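Local coordinates for protein abietadiene synthase, chloroplastic (PDB 3S9V) that belongs to the terpene synthases, predominantly helical plant enzymes in which an N-terminal domain is joined to a metal-binding domain of the same family, at residues D144-S149 and W407-N412; D193-L198 and Q216-L221; F514-E519 and Y743-F748. All blocks are in the same frame, centred on the assembly; numbering follows the deposited sequence.

In the fold
Followed from the N terminus, the chain of this predominantly helical protein opens contact 1 in the loop before helix 151-164 and closes it only at 407-412, just ahead of helix 413-422. Within that long excursion lies contact 2, a local closure that pairs helix 192-197 with helix 215-219. Contact 3 starts after contact 1 has closed, so the two follow in series; it joins the loop between helices 504-514 and 521-541 to helix 741-757 near the C terminus. Between centres, contacts 1 and 2 are about 31 Å apart, whereas contact 3 lies across the chain's centre from both, about 39 Å from contact 1 and about 52 Å from contact 2.

Contact 1 (D144-S149 and W407-N412)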
loop_
_atom_site.group_PDB
_atom_site.type_symbol
_atom_site.label_atom_id
_atom_site.label_comp_id
_atom_site.label_asym_id
_atom_site.label_seq_id
_atom_site.Cartn_x
_atom_site.Cartn_y
_atom_site.Cartn_z
ATOM N N ASP A 144 15.670 10.854 23.195
ATOM C CA ASP A 144 14.729 9.921 22.577
ATOM C C ASP A 144 14.303 10.334 21.173
ATOM O O ASP A 144 13.606 9.580 20.489
ATOM C CB ASP A 144 13.485 9.761 23.455
ATOM C CG ASP A 144 13.708 8.815 24.619
ATOM O OD1 ASP A 144 14.754 8.930 25.292
ATOM O OD2 ASP A 144 12.833 7.960 24.865
ATOM N N SER A 145 14.707 11.530 20.747
ATOM C CA SER A 145 14.365 12.004 19.410
ATOM C C SER A 145 15.307 11.324 18.416
ATOM O O SER A 145 16.369 10.825 18.800
ATOM C CB SER A 145 14.519 13.525 19.317
ATOM O OG SER A 145 15.882 13.915 19.359
ATOM N N HIS A 146 14.918 11.306 17.147
ATOM C CA HIS A 146 15.724 10.672 16.110
ATOM C C HIS A 146 16.823 11.573 15.553
ATOM O O HIS A 146 16.595 12.743 15.246
ATOM C CB HIS A 146 14.814 10.195 14.981
ATOM C CG HIS A 146 13.709 9.303 15.447
ATOM N ND1 HIS A 146 13.939 8.152 16.171
ATOM C CD2 HIS A 146 12.366 9.400 15.314
ATOM C CE1 HIS A 146 12.786 7.580 16.465
ATOM N NE2 HIS A 146 11.815 8.318 15.956
ATOM N N ARG A 147 18.021 11.010 15.435
ATOM C CA ARG A 147 19.182 11.730 14.916
ATOM C C ARG A 147 19.071 11.894 13.404
ATOM O O ARG A 147 18.829 10.922 12.695
ATOM C CB ARG A 147 20.465 10.957 15.241
ATOM C CG ARG A 147 21.326 11.552 16.348
ATOM C CD ARG A 147 22.572 10.700 16.583
ATOM N NE ARG A 147 23.550 11.366 17.445
ATOM C CZ ARG A 147 23.355 11.656 18.729
ATOM N NH1 ARG A 147 22.211 11.339 19.321
ATOM N NH2 ARG A 147 24.307 12.272 19.422
ATOM N N PRO A 148 19.255 13.124 12.891
ATOM C CA PRO A 148 19.174 13.394 11.448
ATOM C C PRO A 148 20.266 12.623 10.717
ATOM O O PRO A 148 21.297 12.315 11.304
ATOM C CB PRO A 148 19.397 14.905 11.359
ATOM C CG PRO A 148 18.909 15.402 12.676
ATOM C CD PRO A 148 19.462 14.373 13.639
ATOM N N SER A 149 20.040 12.331 9.438
ATOM C CA SER A 149 20.997 11.582 8.623
ATOM C C SER A 149 22.389 12.210 8.584
ATOM O O SER A 149 22.560 13.337 8.116
ATOM C CB SER A 149 20.485 11.452 7.182
ATOM O OG SER A 149 19.191 10.879 7.136
ATOM N N TRP A 407 7.688 10.676 19.247
ATOM C CA TRP A 407 8.996 10.974 18.671
ATOM C C TRP A 407 9.107 10.595 17.197
ATOM O O TRP A 407 9.998 11.077 16.499
ATOM C CB TRP A 407 10.097 10.264 19.463
ATOM C CG TRP A 407 10.191 10.734 20.878
ATOM C CD1 TRP A 407 9.810 10.049 22.000
ATOM C CD2 TRP A 407 10.653 12.016 21.327
ATOM N NE1 TRP A 407 10.003 10.829 23.118
ATOM C CE2 TRP A 407 10.517 12.041 22.734
ATOM C CE3 TRP A 407 11.162 13.149 20.676
ATOM C CZ2 TRP A 407 10.875 13.155 23.503
ATOM C CZ3 TRP A 407 11.517 14.259 21.441
ATOM C CH2 TRP A 407 11.371 14.252 22.840
ATOM N N ALA A 408 8.200 9.742 16.727
ATOM C CA ALA A 408 8.212 9.302 15.337
ATOM C C ALA A 408 7.721 10.397 14.388
ATOM O O ALA A 408 6.907 11.246 14.760
ATOM C CB ALA A 408 7.348 8.046 15.181
ATOM N N PHE A 409 8.215 10.368 13.157
ATOM C CA PHE A 409 7.817 11.357 12.167
ATOM C C PHE A 409 6.529 10.955 11.441
ATOM O O PHE A 409 5.908 11.776 10.769
ATOM C CB PHE A 409 8.974 11.599 11.190
ATOM C CG PHE A 409 10.115 12.377 11.799
ATOM C CD1 PHE A 409 10.784 11.894 12.924
ATOM C CD2 PHE A 409 10.486 13.614 11.287
ATOM C CE1 PHE A 409 11.798 12.635 13.531
ATOM C CE2 PHE A 409 11.500 14.367 11.886
ATOM C CZ PHE A 409 12.155 13.877 13.010
ATOM N N LYS A 410 6.140 9.690 11.584
ATOM C CA LYS A 410 4.901 9.162 11.001
ATOM C C LYS A 410 3.846 9.232 12.101
ATOM O O LYS A 410 4.155 8.961 13.262
ATOM C CB LYS A 410 5.074 7.695 10.594
ATOM C CG LYS A 410 5.911 7.459 9.353
ATOM C CD LYS A 410 5.125 7.776 8.102
ATOM C CE LYS A 410 5.863 7.303 6.863
ATOM N NZ LYS A 410 5.018 7.489 5.655
ATOM N N LYS A 411 2.609 9.572 11.750
ATOM C CA LYS A 411 1.546 9.668 12.752
ATOM C C LYS A 411 1.347 8.369 13.547
ATOM O O LYS A 411 1.242 8.399 14.770
ATOM C CB LYS A 411 0.227 10.070 12.091
ATOM C CG LYS A 411 -0.951 10.128 13.054
ATOM C CD LYS A 411 -2.230 10.546 12.347
ATOM C CE LYS A 411 -3.424 10.499 13.298
ATOM N NZ LYS A 411 -4.700 10.945 12.660
ATOM N N ASN A 412 1.290 7.231 12.861
ATOM C CA ASN A 412 1.105 5.954 13.548
ATOM C C ASN A 412 1.535 4.790 12.668
ATOM O O ASN A 412 0.704 4.084 12.100
ATOM C CB ASN A 412 -0.359 5.772 13.966
ATOM C CG ASN A 412 -0.582 4.509 14.803
ATOM O OD1 ASN A 412 0.314 4.057 15.522
ATOM N ND2 ASN A 412 -1.787 3.954 14.730
HETATM O O HOH W 1 12.207 12.644 17.216
#
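A loop-to-loop contact near the surface brings D144-S149, which precedes helix 151-164, against W407-N412, which leads into helix 413-422. Neither segment is regular. Plant diterpene synthases of this kind have a gamma-beta-alpha architecture, and 144-149 probably lies in the inserted gamma domain and 407-412 in the beta domain, so that this is probably an interdomain contact.

The indole of W407 provides the broad surface. D144 lays its CB over one face in a CH-pi contact, 3.8 Å from the centroid of the five-membered ring and 17° off the normal. The backbone itself points this methylene at the indole, and the carboxylate does not take part in the touch. The same face also receives D144 O and S145 N, so a short run of backbone lies across the indole, and S145 CB touches the rim of the six-membered ring at W407 CE3, 3.6 Å away. S145 OG is engaged within its own loop by E142 O.

The imidazole of H146 comes up beside the W407 carbonyl, obliquely to it. It meets the F409 ring edge to edge, with H146 CD2 3.7 Å from F409 CE1, and the two side chains run past each other in opposite directions. A408 CA also lies at the imidazole edge. F409 in turn touches L448 of strand 447-448, a residue H146 touches as well, which extends the patch beyond the two loops.

H146 NE2 is close to W407 O, but the angle is too poor for a bond. The polar link is made by a water instead, which accepts from H146 N at 3.0 Å and donates to W407 O at 2.8 Å.

Contact 2 (D193-L198 and Q216-L221)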
loop_
_atom_site.group_PDB
_atom_site.type_symbol
_atom_site.label_atom_id
_atom_site.label_comp_id
_atom_site.label_asym_id
_atom_site.label_seq_id
_atom_site.Cartn_x
_atom_site.Cartn_y
_atom_site.Cartn_z
ATOM N N ASP A 193 37.671 0.932 1.294
ATOM C CA ASP A 193 37.287 0.177 0.105
ATOM C C ASP A 193 35.875 0.531 -0.326
ATOM O O ASP A 193 35.653 1.031 -1.425
ATOM C CB ASP A 193 37.339 -1.325 0.387
ATOM C CG ASP A 193 38.565 -1.725 1.174
ATOM O OD1 ASP A 193 39.691 -1.551 0.656
ATOM O OD2 ASP A 193 38.396 -2.211 2.314
ATOM N N VAL A 194 34.924 0.257 0.557
ATOM C CA VAL A 194 33.520 0.517 0.285
ATOM C C VAL A 194 33.284 1.983 -0.046
ATOM O O VAL A 194 32.539 2.308 -0.971
ATOM C CB VAL A 194 32.646 0.129 1.497
ATOM C CG1 VAL A 194 31.175 0.301 1.155
ATOM C CG2 VAL A 194 32.936 -1.308 1.903
ATOM N N LEU A 195 33.934 2.859 0.709
ATOM C CA LEU A 195 33.798 4.295 0.521
ATOM C C LEU A 195 34.161 4.771 -0.884
ATOM O O LEU A 195 33.579 5.739 -1.376
ATOM C CB LEU A 195 34.657 5.029 1.561
ATOM C CG LEU A 195 34.581 6.555 1.698
ATOM C CD1 LEU A 195 35.457 7.208 0.677
ATOM C CD2 LEU A 195 33.149 7.028 1.559
ATOM N N TYR A 196 35.107 4.095 -1.536
ATOM C CA TYR A 196 35.533 4.509 -2.872
ATOM C C TYR A 196 35.113 3.602 -4.021
ATOM O O TYR A 196 35.135 4.019 -5.174
ATOM C CB TYR A 196 37.056 4.651 -2.921
ATOM C CG TYR A 196 37.632 5.668 -1.964
ATOM C CD1 TYR A 196 38.508 5.277 -0.955
ATOM C CD2 TYR A 196 37.326 7.021 -2.082
ATOM C CE1 TYR A 196 39.068 6.207 -0.085
ATOM C CE2 TYR A 196 37.884 7.963 -1.216
ATOM C CZ TYR A 196 38.754 7.545 -0.218
ATOM O OH TYR A 196 39.320 8.458 0.648
ATOM N N ALA A 197 34.740 2.368 -3.714
ATOM C CA ALA A 197 34.349 1.397 -4.739
ATOM C C ALA A 197 33.106 1.781 -5.532
ATOM O O ALA A 197 33.121 1.774 -6.764
ATOM C CB ALA A 197 34.138 0.027 -4.098
ATOM N N LEU A 198 32.036 2.109 -4.812
ATOM C CA LEU A 198 30.760 2.477 -5.420
ATOM C C LEU A 198 30.131 3.632 -4.660
ATOM O O LEU A 198 30.492 3.898 -3.514
ATOM C CB LEU A 198 29.795 1.293 -5.360
ATOM C CG LEU A 198 30.307 -0.057 -5.860
ATOM C CD1 LEU A 198 29.289 -1.149 -5.534
ATOM C CD2 LEU A 198 30.563 0.028 -7.351
ATOM N N GLN A 216 40.215 12.732 -5.561
ATOM C CA GLN A 216 40.269 12.125 -6.884
ATOM C C GLN A 216 39.400 10.872 -6.982
ATOM O O GLN A 216 38.659 10.697 -7.944
ATOM C CB GLN A 216 41.712 11.778 -7.254
ATOM C CG GLN A 216 41.819 10.942 -8.507
ATOM C CD GLN A 216 43.251 10.711 -8.906
ATOM O OE1 GLN A 216 44.060 10.223 -8.108
ATOM N NE2 GLN A 216 43.583 11.065 -10.141
ATOM N N LYS A 217 39.498 9.994 -5.996
ATOM C CA LYS A 217 38.700 8.774 -6.005
ATOM C C LYS A 217 37.224 9.114 -5.872
ATOM O O LYS A 217 36.373 8.462 -6.477
ATOM C CB LYS A 217 39.135 7.842 -4.868
ATOM C CG LYS A 217 40.515 7.249 -5.076
ATOM C CD LYS A 217 40.837 6.199 -4.027
ATOM C CE LYS A 217 42.145 5.493 -4.350
ATOM N NZ LYS A 217 42.435 4.423 -3.360
ATOM N N ILE A 218 36.926 10.147 -5.085
ATOM C CA ILE A 218 35.549 10.590 -4.883
ATOM C C ILE A 218 34.894 11.093 -6.176
ATOM O O ILE A 218 33.713 10.840 -6.412
ATOM C CB ILE A 218 35.475 11.721 -3.824
ATOM C CG1 ILE A 218 35.787 11.158 -2.437
ATOM C CG2 ILE A 218 34.109 12.371 -3.838
ATOM C CD1 ILE A 218 34.839 10.068 -1.973
ATOM N N MET A 219 35.655 11.796 -7.011
ATOM C CA MET A 219 35.116 12.344 -8.260
ATOM C C MET A 219 34.523 11.295 -9.204
ATOM O O MET A 219 33.654 11.609 -10.022
ATOM C CB MET A 219 36.194 13.136 -9.015
ATOM C CG MET A 219 36.769 14.351 -8.271
ATOM S SD MET A 219 35.546 15.552 -7.686
ATOM C CE MET A 219 34.409 15.608 -9.099
ATOM N N LYS A 220 34.989 10.055 -9.091
ATOM C CA LYS A 220 34.504 8.977 -9.949
ATOM C C LYS A 220 33.118 8.516 -9.537
ATOM O O LYS A 220 32.448 7.804 -10.284
ATOM C CB LYS A 220 35.445 7.775 -9.889
ATOM C CG LYS A 220 36.920 8.086 -10.102
ATOM C CD LYS A 220 37.724 6.791 -10.134
ATOM C CE LYS A 220 39.222 7.046 -10.117
ATOM N NZ LYS A 220 39.991 5.777 -10.285
ATOM N N LEU A 221 32.691 8.920 -8.346
ATOM C CA LEU A 221 31.392 8.519 -7.834
ATOM C C LEU A 221 30.354 9.632 -7.941
ATOM O O LEU A 221 29.284 9.553 -7.349
ATOM C CB LEU A 221 31.540 8.060 -6.382
ATOM C CG LEU A 221 32.612 6.984 -6.188
ATOM C CD1 LEU A 221 32.707 6.601 -4.718
ATOM C CD2 LEU A 221 32.277 5.768 -7.046
HETATM O O HOH W 2 36.370 5.951 -6.691
#
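Y196 and K217 meet at about a right angle where the last turn of helix 192-197 comes beside helix 215-219. This is local helix-helix packing within an all-helical domain, consistent with the six-hairpin type, between successive helices joined by a short, mostly irregular connection; no site is implied.

The tight part is built on the Y196 ring. K217 CD sits over one face, 4.0 Å from the centroid in a CH-pi contact; its chain, extended beyond CG (chi2 -173°), lays the aliphatic part over the tyrosine. L195 CD1 of the ring's own helix lies toward the rim of the opposite face. Closer in, K217 CB comes within 3.4 Å of Y196 CD2. I218 CD1 approaches the ring obliquely at Y196 CE2, 3.8 Å away, and also touches L195 CD1 at 3.9 Å. The hydroxyl has a partner of its own, D214 N, so the ring is held at its far end as well as along its faces.

Further along the chain, L221 inserts its branched end among the carbonyls where helix 192-197 finishes: L221 CD1 is 3.6 Å from both L195 O and Y196 O. A water donates to Y196 O; its separation from K217 O is too short to be trusted, which leaves a bridge there doubtful.

The loose part is solvent-facing. K217 as a whole residue is exposed, and so are A197 and L198, which add little beyond backbone atoms near L221.

Around the contact, L195 packs on L202 and I218 on V213 and F228, while M219 carries the second helix onto V238 and T242 of helix 232-242.

Contact 3 (F514-E519 and Y743-F748); sequences FIFEPE and YKRLVF
The guanidinium of R745 has the CG2 methyl of I515 over one face, while its edges are given to oxygens of the opposing loop. E517 meets the NH1/NH2 end: R745 NH1 reaches E517 OE1 at 2.9 Å from the syn side, tilted from both planes, and R745 NH2 reaches E517 OE2 at 3.1 Å along a nearly straight bond (171°). F514 O takes the remaining N-H of R745 NH2, on the side of NE, at 2.8 Å, in the guanidinium plane and on a carbonyl lone pair. The carboxylate and guanidinium planes stand 33° apart, so the pair is twisted. E517 OE2 also sits 3.7 Å above the centre of the F516 ring, which makes a cation-pi contact with R431. At the edge of the F514 ring lies L746 CD2.

The bend of R745 at chi3 (59°) turns the guanidinium from its helix toward the loop, and E517 is correspondingly bent at chi2 to come from the opposite direction. R745 NE bonds a water at 2.7 Å, which donates weakly to F514 O.

Next to these polar bonds the packing is apolar. L746 CD2 touches I515 CD1 at 4.1 Å, and both side chains reach C523 on helix 521-541. R524 of that helix bonds the carbonyls of I515 and E517.

Thus a buried contact joins a late helix of the all-helical C-terminal (alpha) domain to the loop between its helices 504-514 and 521-541, chiefly through R745, backed by L746. The double grip on E517 probably favours the ionised carboxylate, while the same NH2 also satisfies a buried carbonyl.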
loop_
_atom_site.group_PDB
_atom_site.type_symbol
_atom_site.label_atom_id
_atom_site.label_comp_id
_atom_site.label_asym_id
_atom_site.label_seq_id
_atom_site.Cartn_x
_atom_site.Cartn_y
_atom_site.Cartn_z
ATOM N N PHE A 514 -15.785 -3.867 -1.843
ATOM C CA PHE A 514 -14.872 -3.719 -2.977
ATOM C C PHE A 514 -15.384 -2.967 -4.205
ATOM O O PHE A 514 -14.618 -2.234 -4.822
ATOM C CB PHE A 514 -14.266 -5.083 -3.377
ATOM C CG PHE A 514 -15.263 -6.088 -3.901
ATOM C CD1 PHE A 514 -15.676 -6.057 -5.231
ATOM C CD2 PHE A 514 -15.766 -7.086 -3.068
ATOM C CE1 PHE A 514 -16.578 -7.010 -5.733
ATOM C CE2 PHE A 514 -16.665 -8.044 -3.553
ATOM C CZ PHE A 514 -17.073 -8.004 -4.889
ATOM N N ILE A 515 -16.649 -3.141 -4.581
ATOM C CA ILE A 515 -17.200 -2.391 -5.724
ATOM C C ILE A 515 -18.183 -1.399 -5.127
ATOM O O ILE A 515 -19.390 -1.460 -5.347
ATOM C CB ILE A 515 -17.932 -3.293 -6.760
ATOM C CG1 ILE A 515 -18.930 -4.222 -6.064
ATOM C CG2 ILE A 515 -16.912 -4.075 -7.568
ATOM C CD1 ILE A 515 -19.893 -4.914 -7.025
ATOM N N PHE A 516 -17.613 -0.480 -4.365
ATOM C CA PHE A 516 -18.317 0.554 -3.627
ATOM C C PHE A 516 -18.845 1.777 -4.380
ATOM O O PHE A 516 -19.764 2.432 -3.899
ATOM C CB PHE A 516 -17.387 1.032 -2.525
ATOM C CG PHE A 516 -16.069 1.542 -3.043
ATOM C CD1 PHE A 516 -15.905 2.879 -3.366
ATOM C CD2 PHE A 516 -15.001 0.667 -3.245
ATOM C CE1 PHE A 516 -14.700 3.341 -3.882
ATOM C CE2 PHE A 516 -13.794 1.120 -3.762
ATOM C CZ PHE A 516 -13.644 2.459 -4.081
ATOM N N GLU A 517 -18.269 2.097 -5.534
ATOM C CA GLU A 517 -18.700 3.282 -6.279
ATOM C C GLU A 517 -20.216 3.392 -6.452
ATOM O O GLU A 517 -20.897 2.389 -6.670
ATOM C CB GLU A 517 -18.035 3.336 -7.664
ATOM C CG GLU A 517 -16.505 3.445 -7.676
ATOM C CD GLU A 517 -15.798 2.092 -7.616
ATOM O OE1 GLU A 517 -14.778 1.920 -8.326
ATOM O OE2 GLU A 517 -16.253 1.205 -6.862
ATOM N N PRO A 518 -20.763 4.621 -6.356
ATOM C CA PRO A 518 -22.206 4.852 -6.507
ATOM C C PRO A 518 -22.751 4.311 -7.835
ATOM O O PRO A 518 -23.913 3.909 -7.918
ATOM C CB PRO A 518 -22.326 6.378 -6.416
ATOM C CG PRO A 518 -21.201 6.748 -5.496
ATOM C CD PRO A 518 -20.068 5.881 -6.019
ATOM N N GLU A 519 -21.903 4.295 -8.863
ATOM C CA GLU A 519 -22.292 3.824 -10.189
ATOM C C GLU A 519 -22.622 2.336 -10.257
ATOM O O GLU A 519 -23.330 1.897 -11.163
ATOM C CB GLU A 519 -21.181 4.105 -11.203
ATOM C CG GLU A 519 -20.616 5.514 -11.148
ATOM C CD GLU A 519 -19.257 5.577 -10.466
ATOM O OE1 GLU A 519 -18.262 5.114 -11.076
ATOM O OE2 GLU A 519 -19.189 6.085 -9.321
ATOM N N TYR A 743 -14.474 -6.259 -14.391
ATOM C CA TYR A 743 -14.665 -7.706 -14.351
ATOM C C TYR A 743 -13.530 -8.389 -13.584
ATOM O O TYR A 743 -13.747 -9.405 -12.919
ATOM C CB TYR A 743 -14.789 -8.266 -15.769
ATOM C CG TYR A 743 -15.922 -7.632 -16.557
ATOM C CD1 TYR A 743 -15.663 -6.682 -17.544
ATOM C CD2 TYR A 743 -17.255 -7.944 -16.282
ATOM C CE1 TYR A 743 -16.700 -6.055 -18.240
ATOM C CE2 TYR A 743 -18.304 -7.320 -16.970
ATOM C CZ TYR A 743 -18.015 -6.377 -17.948
ATOM O OH TYR A 743 -19.030 -5.751 -18.637
ATOM N N LYS A 744 -12.328 -7.820 -13.657
ATOM C CA LYS A 744 -11.187 -8.364 -12.927
ATOM C C LYS A 744 -11.388 -8.157 -11.427
ATOM O O LYS A 744 -10.981 -8.988 -10.619
ATOM C CB LYS A 744 -9.877 -7.704 -13.388
ATOM C CG LYS A 744 -9.538 -8.055 -14.824
ATOM C CD LYS A 744 -8.064 -7.958 -15.121
ATOM C CE LYS A 744 -7.581 -6.534 -15.189
ATOM N NZ LYS A 744 -6.117 -6.517 -15.505
ATOM N N ARG A 745 -12.031 -7.050 -11.060
ATOM C CA ARG A 745 -12.309 -6.760 -9.657
ATOM C C ARG A 745 -13.381 -7.725 -9.139
ATOM O O ARG A 745 -13.285 -8.237 -8.023
ATOM C CB ARG A 745 -12.779 -5.309 -9.493
ATOM C CG ARG A 745 -11.695 -4.263 -9.765
ATOM C CD ARG A 745 -12.268 -2.846 -9.837
ATOM N NE ARG A 745 -12.944 -2.454 -8.605
ATOM C CZ ARG A 745 -13.708 -1.376 -8.479
ATOM N NH1 ARG A 745 -13.904 -0.564 -9.515
ATOM N NH2 ARG A 745 -14.280 -1.105 -7.312
ATOM N N LEU A 746 -14.399 -7.981 -9.955
ATOM C CA LEU A 746 -15.466 -8.898 -9.556
ATOM C C LEU A 746 -14.912 -10.287 -9.296
ATOM O O LEU A 746 -15.319 -10.957 -8.359
ATOM C CB LEU A 746 -16.542 -8.982 -10.637
ATOM C CG LEU A 746 -17.578 -7.865 -10.643
ATOM C CD1 LEU A 746 -18.471 -8.010 -11.861
ATOM C CD2 LEU A 746 -18.401 -7.925 -9.358
ATOM N N VAL A 747 -13.979 -10.719 -10.131
ATOM C CA VAL A 747 -13.400 -12.035 -9.961
ATOM C C VAL A 747 -12.404 -12.095 -8.803
ATOM O O VAL A 747 -12.528 -12.938 -7.916
ATOM C CB VAL A 747 -12.692 -12.499 -11.248
ATOM C CG1 VAL A 747 -12.016 -13.857 -11.014
ATOM C CG2 VAL A 747 -13.698 -12.618 -12.374
ATOM N N PHE A 748 -11.434 -11.183 -8.808
ATOM C CA PHE A 748 -10.382 -11.150 -7.792
ATOM C C PHE A 748 -10.846 -10.757 -6.384
ATOM O O PHE A 748 -10.385 -11.310 -5.388
ATOM C CB PHE A 748 -9.269 -10.203 -8.255
ATOM C CG PHE A 748 -8.005 -10.316 -7.457
ATOM C CD1 PHE A 748 -7.191 -11.431 -7.575
ATOM C CD2 PHE A 748 -7.635 -9.311 -6.573
ATOM C CE1 PHE A 748 -6.028 -11.543 -6.826
ATOM C CE2 PHE A 748 -6.473 -9.420 -5.817
ATOM C CZ PHE A 748 -5.673 -10.533 -5.947
HETATM O O HOH W 3 -11.936 -3.473 -6.347
#